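Local coordinates for saframycin Mx1 synthetase B (Legionella pneumophila subsp. pneumophila, PDB 3LNV), which belongs to the ANL clan of AMP-binding enzymes and is also known as a fatty acid AMP ligase, at residues Tyr327-Ala332 with Ile436-Gly441. Residues are numbered along the deposited sequence; the frame is centred on the assembly and turned at random.
With 1ZZ (5'-O-[(S)-(dodecanoyloxy)(hydroxy)phosphoryl]adenosine), chain B; POP (pyrophosphate 2-), chain C.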
loop_
_atom_site.group_PDB
_atom_site.type_symbol
_atom_site.label_atom_id
_atom_site.label_comp_id
_atom_site.label_asym_id
_atom_site.label_seq_id
_atom_site.Cartn_x
_atom_site.Cartn_y
_atom_site.Cartn_z
ATOM N N TYR A 327 -7.950 8.949 -1.027
ATOM C CA TYR A 327 -8.451 7.965 -0.087
ATOM C C TYR A 327 -9.011 6.793 -0.872
ATOM O O TYR A 327 -9.619 6.974 -1.935
ATOM C CB TYR A 327 -9.536 8.574 0.821
ATOM C CG TYR A 327 -10.424 7.548 1.509
ATOM C CD1 TYR A 327 -10.043 6.969 2.720
ATOM C CD2 TYR A 327 -11.636 7.153 0.941
ATOM C CE1 TYR A 327 -10.849 6.033 3.358
ATOM C CE2 TYR A 327 -12.440 6.188 1.560
ATOM C CZ TYR A 327 -12.050 5.650 2.769
ATOM O OH TYR A 327 -12.859 4.719 3.373
ATOM N N GLY A 328 -8.787 5.594 -0.344
ATOM C CA GLY A 328 -9.373 4.380 -0.901
ATOM C C GLY A 328 -9.019 3.160 -0.071
ATOM O O GLY A 328 -8.324 3.258 0.939
ATOM N N LEU A 329 -9.504 2.005 -0.496
ATOM C CA LEU A 329 -9.243 0.770 0.222
ATOM C C LEU A 329 -9.469 -0.407 -0.718
ATOM O O LEU A 329 -10.181 -0.296 -1.724
ATOM C CB LEU A 329 -10.137 0.665 1.461
ATOM C CG LEU A 329 -11.642 0.432 1.251
ATOM C CD1 LEU A 329 -12.282 -0.035 2.530
ATOM C CD2 LEU A 329 -12.371 1.693 0.700
ATOM N N ALA A 330 -8.861 -1.530 -0.395
ATOM C CA ALA A 330 -8.946 -2.715 -1.241
ATOM C C ALA A 330 -10.387 -3.174 -1.562
ATOM O O ALA A 330 -10.648 -3.611 -2.675
ATOM C CB ALA A 330 -8.136 -3.850 -0.614
ATOM N N GLU A 331 -11.325 -3.051 -0.611
ATOM C CA GLU A 331 -12.711 -3.495 -0.825
ATOM C C GLU A 331 -13.420 -2.682 -1.890
ATOM O O GLU A 331 -14.420 -3.112 -2.481
ATOM C CB GLU A 331 -13.529 -3.418 0.490
ATOM C CG GLU A 331 -13.146 -4.455 1.538
ATOM C CD GLU A 331 -12.019 -4.012 2.472
ATOM O OE1 GLU A 331 -11.199 -3.135 2.109
ATOM O OE2 GLU A 331 -11.946 -4.580 3.572
ATOM N N ALA A 332 -12.897 -1.491 -2.134
ATOM C CA ALA A 332 -13.393 -0.654 -3.217
ATOM C C ALA A 332 -12.421 -0.660 -4.390
ATOM O O ALA A 332 -12.331 0.315 -5.126
ATOM C CB ALA A 332 -13.632 0.770 -2.714
ATOM N N ILE A 436 -27.018 -0.782 -2.345
ATOM C CA ILE A 436 -26.231 -1.611 -1.459
ATOM C C ILE A 436 -24.816 -1.023 -1.383
ATOM O O ILE A 436 -24.257 -0.604 -2.393
ATOM C CB ILE A 436 -26.263 -3.074 -1.943
ATOM C CG1 ILE A 436 -24.984 -3.814 -1.572
ATOM C CG2 ILE A 436 -26.450 -3.122 -3.436
ATOM C CD1 ILE A 436 -24.751 -5.031 -2.459
ATOM N N TYR A 437 -24.251 -0.966 -0.184
ATOM C CA TYR A 437 -23.035 -0.186 0.047
ATOM C C TYR A 437 -21.946 -0.993 0.709
ATOM O O TYR A 437 -22.223 -1.864 1.538
ATOM C CB TYR A 437 -23.329 1.009 0.966
ATOM C CG TYR A 437 -24.167 2.089 0.334
ATOM C CD1 TYR A 437 -23.582 3.226 -0.208
ATOM C CD2 TYR A 437 -25.541 1.962 0.264
ATOM C CE1 TYR A 437 -24.354 4.212 -0.811
ATOM C CE2 TYR A 437 -26.315 2.938 -0.312
ATOM C CZ TYR A 437 -25.722 4.055 -0.850
ATOM O OH TYR A 437 -26.515 5.006 -1.424
ATOM N N LEU A 438 -20.704 -0.669 0.368
ATOM C CA LEU A 438 -19.563 -1.101 1.166
ATOM C C LEU A 438 -19.435 -0.232 2.412
ATOM O O LEU A 438 -19.415 0.992 2.322
ATOM C CB LEU A 438 -18.275 -0.977 0.355
ATOM C CG LEU A 438 -16.947 -1.078 1.097
ATOM C CD1 LEU A 438 -16.641 -2.502 1.570
ATOM C CD2 LEU A 438 -15.862 -0.575 0.159
ATOM N N ARG A 439 -19.342 -0.877 3.573
ATOM C CA ARG A 439 -19.067 -0.191 4.827
ATOM C C ARG A 439 -17.562 -0.284 5.086
ATOM O O ARG A 439 -17.027 -1.358 5.218
ATOM C CB ARG A 439 -19.878 -0.840 5.978
ATOM C CG ARG A 439 -21.376 -0.940 5.725
ATOM C CD ARG A 439 -22.111 -1.527 6.972
ATOM N NE ARG A 439 -21.855 -0.699 8.145
ATOM C CZ ARG A 439 -22.516 -0.775 9.300
ATOM N NH1 ARG A 439 -23.488 -1.680 9.491
ATOM N NH2 ARG A 439 -22.189 0.050 10.275
ATOM N N THR A 440 -16.878 0.850 5.126
ATOM C CA THR A 440 -15.410 0.873 5.088
ATOM C C THR A 440 -14.706 0.606 6.407
ATOM O O THR A 440 -13.548 0.155 6.411
ATOM C CB THR A 440 -14.910 2.219 4.594
ATOM O OG1 THR A 440 -15.285 3.233 5.527
ATOM C CG2 THR A 440 -15.511 2.528 3.224
ATOM N N GLY A 441 -15.408 0.877 7.508
ATOM C CA GLY A 441 -14.837 0.800 8.847
ATOM C C GLY A 441 -14.247 2.144 9.251
ATOM O O GLY A 441 -13.799 2.344 10.382
HETATM P P 1ZZ B . -5.804 -0.861 2.318
HETATM C C1 1ZZ B . -1.833 6.315 -9.892
HETATM N N1 1ZZ B . -6.586 5.079 4.525
HETATM O O1 1ZZ B . -4.525 2.011 1.800
HETATM C C2 1ZZ B . -1.867 6.494 -8.378
HETATM N N2 1ZZ B . -6.340 6.316 2.715
HETATM O O2 1ZZ B . -5.584 0.063 0.935
HETATM C C3 1ZZ B . -3.053 5.738 -7.793
HETATM N N3 1ZZ B . -6.747 7.017 6.176
HETATM O O3 1ZZ B . -6.976 -1.592 2.253
HETATM C C4 1ZZ B . -2.915 5.195 -6.385
HETATM N N4 1ZZ B . -6.629 9.150 5.122
HETATM O O4 1ZZ B . -4.570 -1.798 2.477
HETATM C C5 1ZZ B . -4.292 5.681 -5.820
HETATM N N5 1ZZ B . -6.315 9.411 2.876
HETATM O O5 1ZZ B . -6.053 0.155 3.557
HETATM C C6 1ZZ B . -4.349 5.928 -4.280
HETATM O O6 1ZZ B . -6.212 2.667 4.929
HETATM C C7 1ZZ B . -5.644 5.956 -3.461
HETATM O O7 1ZZ B . -8.171 3.385 6.946
HETATM C C8 1ZZ B . -5.999 4.877 -2.390
HETATM O O8 1ZZ B . -9.630 2.082 5.139
HETATM C C9 1ZZ B . -4.950 4.617 -1.326
HETATM C C10 1ZZ B . -5.491 3.826 -0.089
HETATM C C11 1ZZ B . -5.542 2.300 -0.337
HETATM C C12 1ZZ B . -5.487 1.488 0.977
HETATM C C13 1ZZ B . -7.092 1.111 3.543
HETATM C C14 1ZZ B . -7.210 1.890 4.713
HETATM C C15 1ZZ B . -8.513 2.749 4.951
HETATM C C16 1ZZ B . -8.142 3.641 5.871
HETATM C C17 1ZZ B . -6.816 3.955 5.324
HETATM C C18 1ZZ B . -6.473 5.143 3.106
HETATM C C19 1ZZ B . -6.490 7.158 3.878
HETATM C C20 1ZZ B . -6.623 6.427 4.910
HETATM C C21 1ZZ B . -6.713 8.318 6.298
HETATM C C22 1ZZ B . -6.438 8.647 4.039
HETATM P P1 POP C . -7.608 -3.742 7.073
HETATM O O1 POP C . -6.533 -3.026 6.279
HETATM O O2 POP C . -7.259 -5.196 7.291
HETATM O O3 POP C . -7.730 -3.185 8.473
HETATM O O POP C . -9.016 -3.733 6.282
HETATM P P2 POP C . -9.827 -2.616 5.437
HETATM O O4 POP C . -9.326 -2.580 3.976
HETATM O O5 POP C . -9.788 -1.218 6.018
HETATM O O6 POP C . -11.264 -3.096 5.538
#
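Leu438 and Glu331 meet at about a right angle, the leucine's CD1 resting 3.4 Å from CB of Glu331, so the aliphatic root of the acid, not its carboxylate, does the packing. With CG of Leu438 anti to the backbone N (chi1 167°), the forked end points at the turn, and its other branch, CD2, lies 3.9 Å from CB of Ala332. That same methyl meets CD2 of Leu329 tip to tip at 4.2 Å. Leucine suits this buried seam because its branched end can touch several neighbours at once, and the single methyl of Ala332 lies against the branch. Thr440 completes the apolar contact, its CB sitting 4.0 Å from CD1 of Leu329. Its methyl CG2 also comes to the phenol oxygen, 3.4 Å from OH of Tyr327, a van der Waals contact and not a hydrogen bond.

No hydrogen bond joins the two segments; their polar groups turn to other partners. Tyr327 OH bonds to Asp442, and Thr440 OG1 to the backbone of Ile402 and Asp442. Glu331 bends at chi2 (88°), carrying its carboxylate away from the leucine to the pyrophosphate, where OE2 comes within 2.6 Å of O6; Tyr413 also bonds to OE2.

The ligand 1ZZ lines the other side of 327-332. Ala330 N gives its phosphate oxygen O3 a nearly straight, rather long hydrogen bond (3.3 Å, 175°), and the edge of the Tyr327 ring borders the adenine. Gly328, with no side chain, lets the acyl chain of 1ZZ run close along the backbone.

The contact thus links the end of strand 323-328, paired with strand 335-338, to strand 438-440, which pairs with strand 400-405 in a separate antiparallel sheet; Phe424 of helix 417-424 packs on both Glu331 and Leu438.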